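Local coordinates for Slr1438 protein (Synechocystis sp., PDB 3K25) that is of unknown function but probably binds a carbohydrate and may act as an isomerase of the aldose 1-epimerase kind, at residues Asp77-Asn80 with Ser85-Leu88; His193-Gln198 with Leu208-Ile213. One frame throughout, in Å; residues are numbered along the deposited sequence.

Contact 1 of 2, residues Asp77-Asn80 with Ser85-Leu88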
# COMPACT_ATOMS: atom_id res chain seq x y z
N ASP A 77 -19.93 -6.64 -2.99
CA ASP A 77 -19.22 -5.46 -3.48
C ASP A 77 -20.00 -4.18 -3.22
O ASP A 77 -19.95 -3.23 -4.01
CB ASP A 77 -18.93 -5.60 -4.98
CG ASP A 77 -17.63 -6.33 -5.26
OD1 ASP A 77 -17.20 -7.15 -4.42
OD2 ASP A 77 -17.03 -6.09 -6.33
N GLN A 78 -20.73 -4.13 -2.11
CA GLN A 78 -21.47 -2.93 -1.78
C GLN A 78 -21.66 -2.68 -0.29
O GLN A 78 -21.40 -3.54 0.55
CB GLN A 78 -22.84 -2.94 -2.45
CG GLN A 78 -23.85 -3.83 -1.78
CD GLN A 78 -25.18 -3.78 -2.48
OE1 GLN A 78 -25.28 -4.01 -3.68
NE2 GLN A 78 -26.23 -3.47 -1.72
N PHE A 79 -22.10 -1.45 0.01
CA PHE A 79 -22.38 -1.01 1.36
C PHE A 79 -23.47 0.04 1.27
O PHE A 79 -23.52 0.82 0.32
CB PHE A 79 -21.14 -0.41 2.04
CG PHE A 79 -20.76 0.95 1.51
CD1 PHE A 79 -20.16 1.08 0.26
CD2 PHE A 79 -20.99 2.09 2.27
CE1 PHE A 79 -19.78 2.32 -0.23
CE2 PHE A 79 -20.62 3.35 1.79
CZ PHE A 79 -20.02 3.46 0.54
N ASN A 80 -24.35 0.05 2.26
CA ASN A 80 -25.44 1.01 2.28
C ASN A 80 -25.04 2.18 3.14
O ASN A 80 -24.34 2.02 4.14
CB ASN A 80 -26.70 0.36 2.85
CG ASN A 80 -27.36 -0.60 1.87
OD1 ASN A 80 -26.74 -1.03 0.89
ND2 ASN A 80 -28.62 -0.94 2.14
N SER A 85 -27.63 2.69 -1.60
CA SER A 85 -26.64 1.61 -1.74
C SER A 85 -25.50 2.02 -2.68
O SER A 85 -25.72 2.68 -3.71
CB SER A 85 -27.34 0.36 -2.27
OG SER A 85 -26.42 -0.71 -2.37
N TYR A 86 -24.28 1.63 -2.33
CA TYR A 86 -23.10 1.98 -3.14
C TYR A 86 -22.22 0.78 -3.48
O TYR A 86 -22.04 -0.11 -2.66
CB TYR A 86 -22.26 3.05 -2.42
CG TYR A 86 -23.02 4.35 -2.18
CD1 TYR A 86 -23.97 4.44 -1.16
CD2 TYR A 86 -22.86 5.44 -3.03
CE1 TYR A 86 -24.74 5.59 -1.00
CE2 TYR A 86 -23.63 6.59 -2.88
CZ TYR A 86 -24.57 6.66 -1.86
OH TYR A 86 -25.35 7.79 -1.69
N ARG A 87 -21.67 0.79 -4.69
CA ARG A 87 -20.80 -0.29 -5.16
C ARG A 87 -19.33 0.12 -5.16
O ARG A 87 -18.96 1.16 -5.72
CB ARG A 87 -21.20 -0.69 -6.59
CG ARG A 87 -22.68 -1.01 -6.75
CD ARG A 87 -23.02 -2.33 -6.08
NE ARG A 87 -22.31 -3.44 -6.70
CZ ARG A 87 -22.51 -3.86 -7.95
NH1 ARG A 87 -21.81 -4.88 -8.42
NH2 ARG A 87 -23.41 -3.26 -8.72
N LEU A 88 -18.49 -0.70 -4.56
CA LEU A 88 -17.05 -0.43 -4.50
C LEU A 88 -16.25 -1.69 -4.76
O LEU A 88 -16.45 -2.71 -4.10
CB LEU A 88 -16.66 0.09 -3.13
CG LEU A 88 -16.83 1.56 -2.84
CD1 LEU A 88 -16.68 1.79 -1.35
CD2 LEU A 88 -15.82 2.35 -3.63
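F79 and Y86 face each other as a hydrogen-bonded antiparallel pair, each satisfying the other's backbone. F79 N donates to Y86 O at 3.0 Å, in the carbonyl plane, and F79 O accepts from Y86 N at 2.9 Å. Next to them L88 N bonds D77 O at 3.0 Å from above the carbonyl plane, and that oxygen also receives a CA-H contact from R87. The strands form a beta hairpin, a two-stranded sheet of its own within the aldose 1-epimerase fold. On the face of Q78, N80, S85 and R87, S85 OG, swung toward the 78-80 strand by chi1 -178°, makes a weak 3.3 Å bond to N80 OD1; Q78 NE2 is 2.8 Å from S85 OG, but the angle is too poor for a hydrogen bond. Q78 CB lies 3.7 Å from R87 CD. An alanine in place of Q78 would keep this contact but probably cost R87 CD its contact with OE1 and S85 OG the amide beside it. On the other face F79 CE1 touches L88 CD1 and Y86 CB, and L263 packs against F79 and L88. Q78 O accepts from N264 ND2 of helix 262-265, outside the hairpin.

Contact 2 of 2, residues His193-Gln198 with Leu208-Ile213. With PO4 (phosphate ion), chain C.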
# COMPACT_ATOMS: atom_id res chain seq x y z
N HIS A 193 -6.21 -18.72 13.22
CA HIS A 193 -5.09 -19.60 13.52
C HIS A 193 -4.14 -18.94 14.51
O HIS A 193 -3.95 -17.72 14.48
CB HIS A 193 -4.31 -19.92 12.25
CG HIS A 193 -5.06 -20.77 11.28
ND1 HIS A 193 -5.36 -22.09 11.52
CD2 HIS A 193 -5.59 -20.47 10.07
CE1 HIS A 193 -6.05 -22.57 10.50
NE2 HIS A 193 -6.20 -21.61 9.60
N GLY A 194 -3.53 -19.75 15.37
CA GLY A 194 -2.60 -19.21 16.33
C GLY A 194 -1.30 -18.86 15.64
O GLY A 194 -0.91 -19.51 14.66
N TYR A 195 -0.64 -17.82 16.13
CA TYR A 195 0.62 -17.38 15.55
C TYR A 195 1.70 -17.48 16.63
O TYR A 195 1.60 -16.86 17.68
CB TYR A 195 0.48 -15.94 15.05
CG TYR A 195 1.74 -15.36 14.46
CD1 TYR A 195 2.32 -15.92 13.31
CD2 TYR A 195 2.37 -14.28 15.05
CE1 TYR A 195 3.49 -15.41 12.78
CE2 TYR A 195 3.55 -13.75 14.53
CZ TYR A 195 4.11 -14.33 13.40
OH TYR A 195 5.28 -13.81 12.90
N ASP A 196 2.72 -18.28 16.35
CA ASP A 196 3.81 -18.49 17.31
C ASP A 196 5.00 -17.58 17.10
O ASP A 196 5.86 -17.45 17.98
CB ASP A 196 4.27 -19.95 17.26
CG ASP A 196 4.80 -20.34 15.90
OD1 ASP A 196 5.15 -21.53 15.72
OD2 ASP A 196 4.87 -19.47 15.00
N GLY A 197 5.07 -16.94 15.95
CA GLY A 197 6.19 -16.06 15.68
C GLY A 197 6.98 -16.49 14.46
O GLY A 197 8.08 -16.00 14.21
N GLN A 198 6.40 -17.42 13.71
CA GLN A 198 7.04 -17.92 12.50
C GLN A 198 5.99 -18.53 11.59
O GLN A 198 4.84 -18.71 11.99
CB GLN A 198 8.11 -18.95 12.85
CG GLN A 198 7.58 -20.21 13.49
CD GLN A 198 8.70 -21.05 14.05
OE1 GLN A 198 8.51 -22.23 14.37
NE2 GLN A 198 9.88 -20.45 14.19
N LEU A 208 -2.68 -13.82 5.13
CA LEU A 208 -3.01 -13.60 6.53
C LEU A 208 -3.30 -12.16 6.97
O LEU A 208 -2.58 -11.22 6.61
CB LEU A 208 -1.89 -14.17 7.41
CG LEU A 208 -1.29 -15.55 7.07
CD1 LEU A 208 -2.35 -16.47 6.45
CD2 LEU A 208 -0.14 -15.37 6.09
N ALA A 209 -4.36 -12.00 7.76
CA ALA A 209 -4.76 -10.70 8.28
C ALA A 209 -4.68 -10.67 9.81
O ALA A 209 -5.54 -11.23 10.49
CB ALA A 209 -6.17 -10.36 7.82
N PHE A 210 -3.63 -10.04 10.34
CA PHE A 210 -3.46 -9.92 11.78
C PHE A 210 -4.19 -8.64 12.20
O PHE A 210 -3.65 -7.54 12.11
CB PHE A 210 -1.98 -9.78 12.11
CG PHE A 210 -1.13 -10.91 11.63
CD1 PHE A 210 -0.84 -11.99 12.46
CD2 PHE A 210 -0.59 -10.90 10.34
CE1 PHE A 210 -0.02 -13.03 12.04
CE2 PHE A 210 0.23 -11.94 9.91
CZ PHE A 210 0.52 -13.00 10.76
N THR A 211 -5.43 -8.77 12.67
CA THR A 211 -6.17 -7.58 13.06
C THR A 211 -6.04 -7.21 14.53
O THR A 211 -6.73 -6.31 15.00
CB THR A 211 -7.67 -7.74 12.73
OG1 THR A 211 -8.22 -8.80 13.50
CG2 THR A 211 -7.85 -8.05 11.24
N GLN A 212 -5.14 -7.89 15.25
CA GLN A 212 -4.91 -7.63 16.67
C GLN A 212 -3.40 -7.55 16.91
O GLN A 212 -2.76 -8.56 17.22
CB GLN A 212 -5.51 -8.76 17.51
CG GLN A 212 -5.61 -8.46 18.99
CD GLN A 212 -6.59 -7.35 19.29
OE1 GLN A 212 -7.72 -7.35 18.81
NE2 GLN A 212 -6.16 -6.38 20.10
N ILE A 213 -2.84 -6.35 16.78
CA ILE A 213 -1.40 -6.17 16.95
C ILE A 213 -1.02 -5.39 18.19
O ILE A 213 -1.75 -4.48 18.60
CB ILE A 213 -0.78 -5.49 15.70
CG1 ILE A 213 -1.45 -4.14 15.43
CG2 ILE A 213 -0.91 -6.42 14.49
CD1 ILE A 213 -0.93 -3.44 14.20
P PO4 C . -4.47 -23.36 15.15
O1 PO4 C . -3.43 -23.91 16.06
O2 PO4 C . -5.51 -22.66 15.95
O3 PO4 C . -3.84 -22.40 14.21
O4 PO4 C . -5.09 -24.47 14.38
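The CA atoms of Y195 and F210 are the nearest pair across the segments, yet 9.3 Å apart, so the two backbones do not pair directly and aromatic side chains bridge the gap. Both side chains leave the backbone toward the other segment. F210 presents the edge of its ring to the face of Y195 in a T-shaped pair, the planes at 72° and the centroids 5.1 Å apart. The touching atom is F210 CE1, 3.8 Å from Y195 CG and off the centre of the tyrosine ring. Y195 carries its ring out opposite its own nitrogen, chi1 179°, which sets it between F210 and the chain's own turn, where G197 N sits over the centre of the other face. Strand 183-186 runs between strands 192-194 and 205-210 in an antiparallel sheet, and the aromatic pair packs beside it, with Y184 touching Y195 and I179 touching both rings. Beyond Y195 the chain makes an Asx turn, D196 OD2 accepting from Q198 N at 2.9 Å. On the preceding strand a phosphate, probably a crystallisation additive, is held through O3, which receives hydrogen bonds from G194 N at 2.9 Å and H193 ND1 at 3.1 Å.

How the contacts relate
Contacts 1 and 2 follow one another along the chain, both within the aldose 1-epimerase fold, and do not touch: their centres are 29 Å apart and their nearest atoms about 17 Å. Both are peripheral, the centre of contact 1 lying about 22 Å and that of contact 2 about 19 Å from the centre of the chain. They differ in kind. The 77-80 and 85-88 strands join directly through their backbones, whereas 193-198 and 208-213 meet through two buried rings across an intervening strand. The phosphate belongs to contact 2 alone, on H193 and G194, and neither contact can be tied to a sugar-binding or catalytic site from its geometry.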